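Local coordinates for protein esterase LipW (Mycobacterium marinum, PDB 3QH4) that probably hydrolyses carboxylic esters as an alpha/beta hydrolase fold enzyme related to the hormone-sensitive lipases, at residues Thr36-Met41 / Ala127-Tyr132; Glu32-Ile37 / Phe96-Leu101; Leu221-Tyr226 / Glu235-Arg240; Val88-Ala93 / Asp102-Gln107. All coordinates share one frame; numbering follows the deposited sequence.

Interaction 1 (Thr36-Met41 / Ala127-Tyr132); sequences TIRESM and APEHPY
Arg38 on helix 31-56 reaches across to Glu129 in the loop before helix 134-148. The CB of Arg38 already points at that loop. Its CG lies beside the backbone N (chi1 -70°), and from there the chain runs extended to NE. On the way CG packs against Leu98 CD2. NE gives a hydrogen bond to the carbonyl O of Ala97, so the guanidinium is held before its tip is reached. The two terminal nitrogens then grip the carboxylate end-on. Arg38 NH1 lies 2.8 Å from Glu129 OE2, with a nearly straight N-H...O angle of 170°. Arg38 NH2 donates to Glu129 OE1 over 2.9 Å, on the syn lone pair. Both oxygens sit near the guanidinium plane, and the two planar groups are about 30° apart. The Glu129 chain is bent at CG to bring its carboxylate round. Pro128, preceded by a cis peptide, sets its CD 4.0 Å from Arg38 NH2. Three nitrogens of one side chain thus meet two loops. The paired bonds fix the rotation of both charged groups, and the two charges probably offset each other where Glu129 is exposed.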
# COMPACT_ATOMS: atom_id res chain seq x y z
N THR A 36 12.63 -15.82 6.62
CA THR A 36 13.41 -16.22 5.47
C THR A 36 13.10 -15.32 4.27
O THR A 36 13.99 -14.97 3.48
CB THR A 36 13.14 -17.71 5.12
OG1 THR A 36 13.44 -18.51 6.27
CG2 THR A 36 14.05 -18.17 4.00
N ILE A 37 11.82 -14.96 4.12
CA ILE A 37 11.41 -14.09 3.01
C ILE A 37 12.08 -12.72 3.14
O ILE A 37 12.58 -12.18 2.16
CB ILE A 37 9.87 -13.93 2.91
CG1 ILE A 37 9.19 -15.27 2.64
CG2 ILE A 37 9.49 -12.91 1.81
CD1 ILE A 37 7.68 -15.22 2.84
N ARG A 38 12.11 -12.17 4.36
CA ARG A 38 12.70 -10.84 4.56
C ARG A 38 14.10 -10.78 3.96
O ARG A 38 14.45 -9.84 3.25
CB ARG A 38 12.81 -10.50 6.04
CG ARG A 38 11.45 -10.25 6.68
CD ARG A 38 11.61 -9.89 8.14
NE ARG A 38 10.32 -9.54 8.76
CZ ARG A 38 10.11 -9.61 10.07
NH1 ARG A 38 11.09 -9.99 10.90
NH2 ARG A 38 8.93 -9.30 10.57
N GLU A 39 14.89 -11.80 4.24
CA GLU A 39 16.29 -11.81 3.81
C GLU A 39 16.43 -11.82 2.30
O GLU A 39 17.18 -11.02 1.73
CB GLU A 39 17.02 -13.00 4.42
CG GLU A 39 17.13 -12.92 5.97
CD GLU A 39 17.77 -11.61 6.46
OE1 GLU A 39 18.88 -11.28 5.98
OE2 GLU A 39 17.14 -10.92 7.31
N SER A 40 15.70 -12.71 1.64
CA SER A 40 15.82 -12.87 0.19
C SER A 40 15.18 -11.68 -0.57
O SER A 40 15.77 -11.12 -1.52
CB SER A 40 15.24 -14.21 -0.25
OG SER A 40 13.91 -14.37 0.22
N MET A 41 14.00 -11.27 -0.13
CA MET A 41 13.26 -10.18 -0.75
C MET A 41 14.03 -8.87 -0.61
O MET A 41 14.17 -8.10 -1.57
CB MET A 41 11.86 -10.07 -0.11
CG MET A 41 11.01 -8.92 -0.61
SD MET A 41 9.48 -8.98 0.37
CE MET A 41 9.13 -7.28 0.33
N ALA A 127 5.24 -6.51 12.05
CA ALA A 127 4.72 -7.65 12.78
C ALA A 127 5.52 -8.89 12.35
O ALA A 127 6.10 -8.89 11.27
CB ALA A 127 3.25 -7.83 12.43
N PRO A 128 5.55 -9.95 13.17
CA PRO A 128 4.90 -10.09 14.48
C PRO A 128 5.60 -9.37 15.63
O PRO A 128 5.03 -9.33 16.73
CB PRO A 128 4.94 -11.61 14.73
CG PRO A 128 6.09 -12.07 14.02
CD PRO A 128 6.22 -11.21 12.77
N GLU A 129 6.81 -8.86 15.41
CA GLU A 129 7.60 -8.25 16.48
C GLU A 129 6.96 -6.96 16.97
O GLU A 129 7.01 -6.61 18.17
CB GLU A 129 9.04 -7.97 16.02
CG GLU A 129 9.87 -9.22 15.62
CD GLU A 129 9.74 -9.59 14.13
OE1 GLU A 129 8.85 -9.06 13.43
OE2 GLU A 129 10.55 -10.42 13.64
N HIS A 130 6.31 -6.25 16.05
CA HIS A 130 5.69 -4.98 16.36
C HIS A 130 4.28 -4.95 15.78
O HIS A 130 4.05 -4.37 14.73
CB HIS A 130 6.52 -3.83 15.80
CG HIS A 130 7.94 -3.84 16.26
ND1 HIS A 130 8.32 -3.49 17.54
CD2 HIS A 130 9.08 -4.21 15.63
CE1 HIS A 130 9.62 -3.63 17.68
NE2 HIS A 130 10.12 -4.06 16.53
N PRO A 131 3.33 -5.58 16.48
CA PRO A 131 1.97 -5.64 15.97
C PRO A 131 1.23 -4.31 16.05
O PRO A 131 1.78 -3.28 16.53
CB PRO A 131 1.29 -6.70 16.86
CG PRO A 131 2.18 -6.97 17.98
CD PRO A 131 3.51 -6.32 17.75
N TYR A 132 -0.00 -4.30 15.57
CA TYR A 132 -0.88 -3.13 15.71
C TYR A 132 -0.79 -2.60 17.15
O TYR A 132 -0.80 -3.40 18.10
CB TYR A 132 -2.30 -3.56 15.40
CG TYR A 132 -3.30 -2.50 15.73
CD1 TYR A 132 -3.55 -1.47 14.82
CD2 TYR A 132 -3.92 -2.47 16.98
CE1 TYR A 132 -4.44 -0.43 15.16
CE2 TYR A 132 -4.83 -1.48 17.30
CZ TYR A 132 -5.09 -0.47 16.39
OH TYR A 132 -5.99 0.55 16.74

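Interaction 2 (Glu32-Ile37 / Phe96-Leu101); sequences ESILTI and FALGNL
Ile34 and Leu98 carry the close side of this contact. Ile34 faces the loop from helix 31-56. Its CD1 rests on the CB of Ala97 at 3.7 Å. Its CG2, anti to the backbone N, turns toward Leu98 and stands 3.9 Å from CD2 of that residue. The same Leu98 CD2 methyl also lies 3.7 Å from the carbonyl O of Ile34. The Leu98 CB does not point straight at the helix, but its chain brings both methyls over to it. With chi1 at -53° and chi2 at 172°, the fork opens across the helix surface. Leu98 CD2 sits between both isoleucines, 4.0 Å from Ile37 CG2, while CD1 goes to Ile37. Phe29 lies against both Ile34 and Leu98, and His225 of helix 216-227 touches Ile34, so this side is buried. No hydrogen bond joins the two segments. In the fold, an N-terminal helix here lies over the loop that follows strand 85-91 of the central sheet. Such N-terminal cap helices are known from hormone-sensitive lipase relatives within the alpha/beta hydrolase fold. The outer face of the helix is solvent-facing. Leu35 points away from the loop and is exposed, as is Thr36. The packing thins toward Ile37, which is partly exposed. Its CG2 touches Leu98 CD1 at 3.8 Å, and the two side chains run at about a right angle.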
# COMPACT_ATOMS: atom_id res chain seq x y z
N GLU A 32 8.09 -18.33 10.86
CA GLU A 32 9.40 -18.83 10.39
C GLU A 32 9.71 -18.49 8.93
O GLU A 32 10.84 -18.10 8.58
CB GLU A 32 9.50 -20.35 10.61
N SER A 33 8.69 -18.64 8.08
CA SER A 33 8.83 -18.31 6.67
C SER A 33 9.05 -16.82 6.47
O SER A 33 9.87 -16.42 5.63
CB SER A 33 7.61 -18.82 5.88
OG SER A 33 7.67 -18.41 4.52
N ILE A 34 8.34 -16.00 7.25
CA ILE A 34 8.49 -14.54 7.19
C ILE A 34 9.95 -14.12 7.37
O ILE A 34 10.45 -13.30 6.64
CB ILE A 34 7.53 -13.83 8.18
CG1 ILE A 34 6.12 -13.80 7.56
CG2 ILE A 34 8.01 -12.41 8.53
CD1 ILE A 34 4.95 -13.54 8.56
N LEU A 35 10.64 -14.72 8.33
CA LEU A 35 12.06 -14.39 8.52
C LEU A 35 12.91 -14.70 7.28
O LEU A 35 13.77 -13.91 6.91
CB LEU A 35 12.63 -15.10 9.75
CG LEU A 35 11.99 -14.80 11.11
CD1 LEU A 35 12.62 -15.69 12.16
CD2 LEU A 35 12.08 -13.31 11.53
N THR A 36 12.63 -15.82 6.62
CA THR A 36 13.41 -16.22 5.47
C THR A 36 13.10 -15.32 4.27
O THR A 36 13.99 -14.97 3.48
CB THR A 36 13.14 -17.71 5.12
OG1 THR A 36 13.44 -18.51 6.27
CG2 THR A 36 14.05 -18.17 4.00
N ILE A 37 11.82 -14.96 4.12
CA ILE A 37 11.41 -14.09 3.01
C ILE A 37 12.08 -12.72 3.14
O ILE A 37 12.58 -12.18 2.16
CB ILE A 37 9.87 -13.93 2.91
CG1 ILE A 37 9.19 -15.27 2.64
CG2 ILE A 37 9.49 -12.91 1.81
CD1 ILE A 37 7.68 -15.22 2.84
N PHE A 96 1.98 -6.52 6.51
CA PHE A 96 2.37 -5.97 7.85
C PHE A 96 3.65 -6.57 8.43
O PHE A 96 4.13 -6.06 9.45
CB PHE A 96 1.27 -6.09 8.94
CG PHE A 96 -0.06 -5.61 8.49
CD1 PHE A 96 -0.33 -4.25 8.42
CD2 PHE A 96 -1.04 -6.53 8.11
CE1 PHE A 96 -1.59 -3.79 7.98
CE2 PHE A 96 -2.30 -6.09 7.69
CZ PHE A 96 -2.57 -4.72 7.61
N ALA A 97 4.18 -7.61 7.78
CA ALA A 97 5.33 -8.38 8.31
C ALA A 97 6.60 -8.29 7.47
O ALA A 97 7.69 -8.68 7.95
CB ALA A 97 4.93 -9.83 8.46
N LEU A 98 6.48 -7.88 6.21
CA LEU A 98 7.64 -7.86 5.30
C LEU A 98 7.92 -6.47 4.77
O LEU A 98 7.03 -5.61 4.77
CB LEU A 98 7.39 -8.76 4.08
CG LEU A 98 6.97 -10.19 4.32
CD1 LEU A 98 6.57 -10.88 3.02
CD2 LEU A 98 8.17 -10.86 4.97
N GLY A 99 9.16 -6.26 4.30
CA GLY A 99 9.45 -5.10 3.48
C GLY A 99 10.19 -3.97 4.17
O GLY A 99 10.45 -4.01 5.37
N ASN A 100 10.52 -2.96 3.37
CA ASN A 100 11.30 -1.79 3.80
C ASN A 100 11.18 -0.75 2.66
O ASN A 100 10.26 -0.85 1.83
CB ASN A 100 12.77 -2.20 4.07
CG ASN A 100 13.48 -2.77 2.81
OD1 ASN A 100 12.99 -2.64 1.68
ND2 ASN A 100 14.64 -3.40 3.02
N LEU A 101 12.07 0.23 2.61
CA LEU A 101 11.98 1.30 1.61
C LEU A 101 12.21 0.85 0.16
O LEU A 101 11.85 1.57 -0.78
CB LEU A 101 12.93 2.46 1.97
CG LEU A 101 12.60 3.11 3.33
CD1 LEU A 101 13.69 4.15 3.69
CD2 LEU A 101 11.17 3.73 3.32

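Interaction 3 (Leu221-Tyr226 / Glu235-Arg240); sequences LMWRHY and ESVPGR
Trp223 and Tyr226 of helix 216-227 both turn a ring edge to the carbonyl O of Ser236, and Trp223 also meets Val237. In this alpha/beta hydrolase the two segments belong to the connection between strands 189-193 and 250-255. The second segment makes its first contact at Ser236. Its carbonyl O lies near the plane of the Trp223 ring, 3.8 Å from CZ3. The same O is 4.0 Å from Tyr226 CE2. A water ties it further to the phenol: the water donates to Ser236 O over 2.8 Å and stands 2.6 Å from Tyr226 OH. The carbonyl of a buried residue thereby gains a polar partner. The side-chain hydroxyl of Ser236 bonds to Ser233 N instead. Next comes Val237, whose CG2 packs 3.8 Å from Trp223 CZ3. The indole gets there with its CG beside the backbone N (chi1 -82°), which swings the six-membered ring toward the loop. Pro238 then starts a short 3-10 turn and leans on Thr170 and Ala173 of helix 167-181. At its end Arg240 forms a salt bridge with Asp199, while the turn is closed by Arg240 N bonding to Val237 O at 3.0 Å.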
# COMPACT_ATOMS: atom_id res chain seq x y z
N LEU A 221 -3.40 -15.81 8.39
CA LEU A 221 -2.17 -15.71 9.20
C LEU A 221 -1.74 -14.25 9.38
O LEU A 221 -1.36 -13.84 10.48
CB LEU A 221 -1.01 -16.48 8.55
CG LEU A 221 -0.88 -17.97 8.88
CD1 LEU A 221 -2.18 -18.66 8.70
CD2 LEU A 221 0.19 -18.61 7.99
N MET A 222 -1.81 -13.49 8.28
CA MET A 222 -1.45 -12.07 8.28
C MET A 222 -2.19 -11.30 9.38
O MET A 222 -1.58 -10.58 10.16
CB MET A 222 -1.78 -11.45 6.89
CG MET A 222 -1.59 -9.95 6.81
SD MET A 222 -2.31 -9.34 5.27
CE MET A 222 -4.07 -9.57 5.57
N TRP A 223 -3.52 -11.47 9.43
CA TRP A 223 -4.34 -10.75 10.42
C TRP A 223 -3.95 -11.23 11.81
O TRP A 223 -3.90 -10.43 12.78
CB TRP A 223 -5.84 -10.92 10.15
CG TRP A 223 -6.32 -9.98 9.11
CD1 TRP A 223 -6.76 -10.29 7.84
CD2 TRP A 223 -6.43 -8.58 9.25
NE1 TRP A 223 -7.11 -9.13 7.18
CE2 TRP A 223 -6.92 -8.07 8.03
CE3 TRP A 223 -6.15 -7.69 10.30
CZ2 TRP A 223 -7.16 -6.70 7.83
CZ3 TRP A 223 -6.38 -6.31 10.10
CH2 TRP A 223 -6.88 -5.84 8.86
N ARG A 224 -3.65 -12.53 11.94
CA ARG A 224 -3.26 -13.02 13.29
C ARG A 224 -1.96 -12.39 13.78
O ARG A 224 -1.88 -11.97 14.95
CB ARG A 224 -3.21 -14.57 13.34
CG ARG A 224 -4.61 -15.19 13.35
CD ARG A 224 -4.62 -16.54 14.09
NE ARG A 224 -3.77 -17.52 13.46
CZ ARG A 224 -4.13 -18.28 12.43
NH1 ARG A 224 -5.33 -18.15 11.87
NH2 ARG A 224 -3.27 -19.17 11.94
N HIS A 225 -0.94 -12.31 12.91
CA HIS A 225 0.35 -11.74 13.32
C HIS A 225 0.21 -10.26 13.69
O HIS A 225 0.83 -9.79 14.64
CB HIS A 225 1.41 -11.77 12.21
CG HIS A 225 1.71 -13.13 11.68
ND1 HIS A 225 1.87 -14.23 12.48
CD2 HIS A 225 1.91 -13.55 10.41
CE1 HIS A 225 2.13 -15.29 11.73
NE2 HIS A 225 2.15 -14.90 10.46
N TYR A 226 -0.59 -9.54 12.90
CA TYR A 226 -0.78 -8.11 13.03
C TYR A 226 -1.57 -7.76 14.29
O TYR A 226 -1.19 -6.84 15.01
CB TYR A 226 -1.57 -7.60 11.82
CG TYR A 226 -1.70 -6.10 11.78
CD1 TYR A 226 -0.59 -5.28 11.90
CD2 TYR A 226 -2.94 -5.51 11.59
CE1 TYR A 226 -0.70 -3.90 11.86
CE2 TYR A 226 -3.07 -4.13 11.54
CZ TYR A 226 -1.94 -3.32 11.64
OH TYR A 226 -2.09 -1.96 11.55
N GLU A 235 -10.58 0.76 14.30
CA GLU A 235 -9.24 1.36 14.37
C GLU A 235 -8.13 0.49 13.81
O GLU A 235 -7.17 1.00 13.23
CB GLU A 235 -8.90 1.80 15.80
CG GLU A 235 -9.79 2.98 16.31
CD GLU A 235 -11.23 2.57 16.58
OE1 GLU A 235 -11.47 1.49 17.17
OE2 GLU A 235 -12.14 3.34 16.23
N SER A 236 -8.25 -0.83 13.94
CA SER A 236 -7.24 -1.72 13.34
C SER A 236 -7.65 -2.25 11.97
O SER A 236 -6.80 -2.68 11.18
CB SER A 236 -6.92 -2.90 14.28
OG SER A 236 -8.11 -3.52 14.77
N VAL A 237 -8.95 -2.22 11.70
CA VAL A 237 -9.54 -2.89 10.52
C VAL A 237 -10.44 -1.89 9.82
O VAL A 237 -11.59 -1.73 10.21
CB VAL A 237 -10.38 -4.12 10.94
CG1 VAL A 237 -10.89 -4.88 9.70
CG2 VAL A 237 -9.52 -5.10 11.88
N PRO A 238 -9.93 -1.18 8.80
CA PRO A 238 -10.74 -0.12 8.21
C PRO A 238 -12.11 -0.59 7.68
O PRO A 238 -13.09 0.18 7.76
CB PRO A 238 -9.83 0.43 7.09
CG PRO A 238 -8.46 0.19 7.58
CD PRO A 238 -8.55 -1.18 8.26
N GLY A 239 -12.21 -1.84 7.19
CA GLY A 239 -13.43 -2.31 6.63
C GLY A 239 -14.52 -2.48 7.68
O GLY A 239 -15.71 -2.54 7.33
N ARG A 240 -14.14 -2.53 8.95
CA ARG A 240 -15.16 -2.56 10.02
C ARG A 240 -15.76 -1.19 10.41
O ARG A 240 -16.73 -1.13 11.21
CB ARG A 240 -14.61 -3.27 11.28
CG ARG A 240 -14.47 -4.78 11.11
CD ARG A 240 -13.84 -5.35 12.38
NE ARG A 240 -13.66 -6.80 12.36
CZ ARG A 240 -14.50 -7.70 12.90
NH1 ARG A 240 -15.66 -7.32 13.40
NH2 ARG A 240 -14.18 -8.99 12.91
O HOH W 1 -4.51 -1.08 10.94

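Interaction 4 (Val88-Ala93 / Asp102-Gln107); sequences VVYCHA and DTDHRQ
Two hydrogen bonds from Tyr90 and Ala93 converge on one oxygen of Asp104. Tyr90 OH donates to Asp104 OD2 over 2.6 Å. Ala93 N donates to the same OD2 over 2.9 Å, at an N-H...O angle of 150°. The two donors approach from opposite faces of the carboxylate plane, each well above it. Asp104 OD2 lies at the edge of the Tyr90 ring, near the ring plane. This double grip fixes the carboxylate just before helix 105-115, at the N-cap position, although its side chain makes no capping bond. A third bond lies within the first segment. His92 places its CG between the backbone N and carbonyl carbon (chi1 67°), and ND1 then bonds to Ala93 O at 2.7 Å.

Packing fills in the rest. Gln107 sets its CG 3.4 Å from Tyr90 OH, while its amide nitrogen bonds to Gln307. Thr103 CG2 lies 3.9 Å from Ala93 O, and its hydroxyl bonds to Asn100 N. The His92 ring is stacked with Tyr124.

Strand 85-91 and helix 105-115 belong to a beta-alpha-beta unit with strand 118-122. Ala93 also touches Ser166, the probable nucleophile. His92, Ala93 and the two glycines after them are consistent with the HGGG-type oxyanion-hole motif of this family.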
# COMPACT_ATOMS: atom_id res chain seq x y z
N VAL A 88 2.59 13.01 -1.29
CA VAL A 88 1.86 11.79 -0.93
C VAL A 88 2.62 11.09 0.17
O VAL A 88 3.83 10.87 0.03
CB VAL A 88 1.79 10.80 -2.16
CG1 VAL A 88 1.06 9.49 -1.77
CG2 VAL A 88 1.11 11.46 -3.36
N VAL A 89 1.95 10.70 1.27
CA VAL A 89 2.61 9.85 2.26
C VAL A 89 2.22 8.42 1.92
O VAL A 89 1.04 8.12 1.88
CB VAL A 89 2.16 10.19 3.70
CG1 VAL A 89 2.66 9.15 4.69
CG2 VAL A 89 2.65 11.63 4.05
N TYR A 90 3.22 7.57 1.64
CA TYR A 90 3.00 6.22 1.09
C TYR A 90 3.49 5.13 2.04
O TYR A 90 4.57 5.29 2.66
CB TYR A 90 3.76 6.08 -0.25
CG TYR A 90 3.59 4.72 -0.87
CD1 TYR A 90 2.53 4.49 -1.80
CD2 TYR A 90 4.47 3.67 -0.58
CE1 TYR A 90 2.38 3.23 -2.37
CE2 TYR A 90 4.32 2.40 -1.15
CZ TYR A 90 3.27 2.19 -2.03
OH TYR A 90 3.08 0.96 -2.59
N CYS A 91 2.70 4.05 2.16
CA CYS A 91 3.07 2.86 2.97
C CYS A 91 3.09 1.62 2.09
O CYS A 91 2.10 1.34 1.41
CB CYS A 91 2.08 2.65 4.13
SG CYS A 91 2.21 3.94 5.34
N HIS A 92 4.22 0.91 2.11
CA HIS A 92 4.46 -0.26 1.23
C HIS A 92 3.68 -1.54 1.59
O HIS A 92 3.13 -1.67 2.67
CB HIS A 92 5.97 -0.57 1.20
CG HIS A 92 6.51 -1.06 2.51
ND1 HIS A 92 6.37 -2.37 2.92
CD2 HIS A 92 7.19 -0.43 3.50
CE1 HIS A 92 6.93 -2.52 4.11
NE2 HIS A 92 7.45 -1.36 4.48
N ALA A 93 3.66 -2.48 0.65
CA ALA A 93 3.03 -3.79 0.78
C ALA A 93 3.88 -4.74 1.61
O ALA A 93 5.06 -4.45 1.88
CB ALA A 93 2.82 -4.37 -0.63
N ASP A 102 12.81 -0.32 -0.02
CA ASP A 102 13.07 -0.84 -1.37
C ASP A 102 11.88 -1.61 -1.96
O ASP A 102 11.81 -1.83 -3.18
CB ASP A 102 14.32 -1.75 -1.34
CG ASP A 102 15.61 -0.98 -1.04
OD1 ASP A 102 15.74 0.20 -1.44
OD2 ASP A 102 16.53 -1.56 -0.41
N THR A 103 10.95 -2.03 -1.10
CA THR A 103 9.91 -2.99 -1.51
C THR A 103 9.06 -2.46 -2.66
O THR A 103 8.95 -3.10 -3.72
CB THR A 103 9.02 -3.36 -0.34
OG1 THR A 103 9.84 -3.89 0.73
CG2 THR A 103 7.93 -4.37 -0.80
N ASP A 104 8.47 -1.28 -2.43
CA ASP A 104 7.59 -0.64 -3.40
C ASP A 104 8.27 0.59 -4.00
O ASP A 104 7.62 1.58 -4.36
CB ASP A 104 6.29 -0.21 -2.70
CG ASP A 104 5.34 -1.38 -2.46
OD1 ASP A 104 5.59 -2.49 -2.98
OD2 ASP A 104 4.31 -1.14 -1.81
N HIS A 105 9.60 0.53 -4.09
CA HIS A 105 10.37 1.65 -4.70
C HIS A 105 9.86 1.98 -6.12
O HIS A 105 9.68 3.15 -6.44
CB HIS A 105 11.85 1.26 -4.68
CG HIS A 105 12.79 2.31 -5.19
ND1 HIS A 105 13.07 3.48 -4.50
CD2 HIS A 105 13.60 2.31 -6.27
CE1 HIS A 105 13.97 4.18 -5.18
NE2 HIS A 105 14.32 3.49 -6.24
N ARG A 106 9.62 0.96 -6.94
CA ARG A 106 9.14 1.20 -8.31
C ARG A 106 7.80 1.95 -8.27
O ARG A 106 7.62 2.92 -8.99
CB ARG A 106 9.00 -0.11 -9.09
CG ARG A 106 8.51 0.09 -10.54
CD ARG A 106 9.48 0.91 -11.40
NE ARG A 106 9.06 0.93 -12.81
CZ ARG A 106 9.33 -0.02 -13.70
NH1 ARG A 106 10.01 -1.13 -13.35
NH2 ARG A 106 8.88 0.11 -14.95
N GLN A 107 6.87 1.47 -7.44
CA GLN A 107 5.57 2.13 -7.31
C GLN A 107 5.73 3.60 -6.95
O GLN A 107 5.02 4.46 -7.51
CB GLN A 107 4.72 1.37 -6.28
CG GLN A 107 3.41 2.07 -5.76
CD GLN A 107 2.27 2.09 -6.81
OE1 GLN A 107 1.34 1.28 -6.74
NE2 GLN A 107 2.34 3.03 -7.74

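How the interactions relate
Interactions 1 and 2 open from the same helix, 31-56, and have centres about 3 Å apart. They bind this N-terminal helix to two loops, which are joined by a bond from Ala127 N to Phe96 O. Interaction 4 lies deeper, its centre about 15 Å from that of interaction 2. Along the chain it falls within the span enclosed by interaction 1, and its segments alternate with those of interaction 2. Interaction 3 follows, on helix 216-227. It meets interaction 2 through the stacked rings of Phe96 and Tyr226, and interaction 1 through Tyr132. The loop at 96-101 thus links the helical covering to the region of the probable active site.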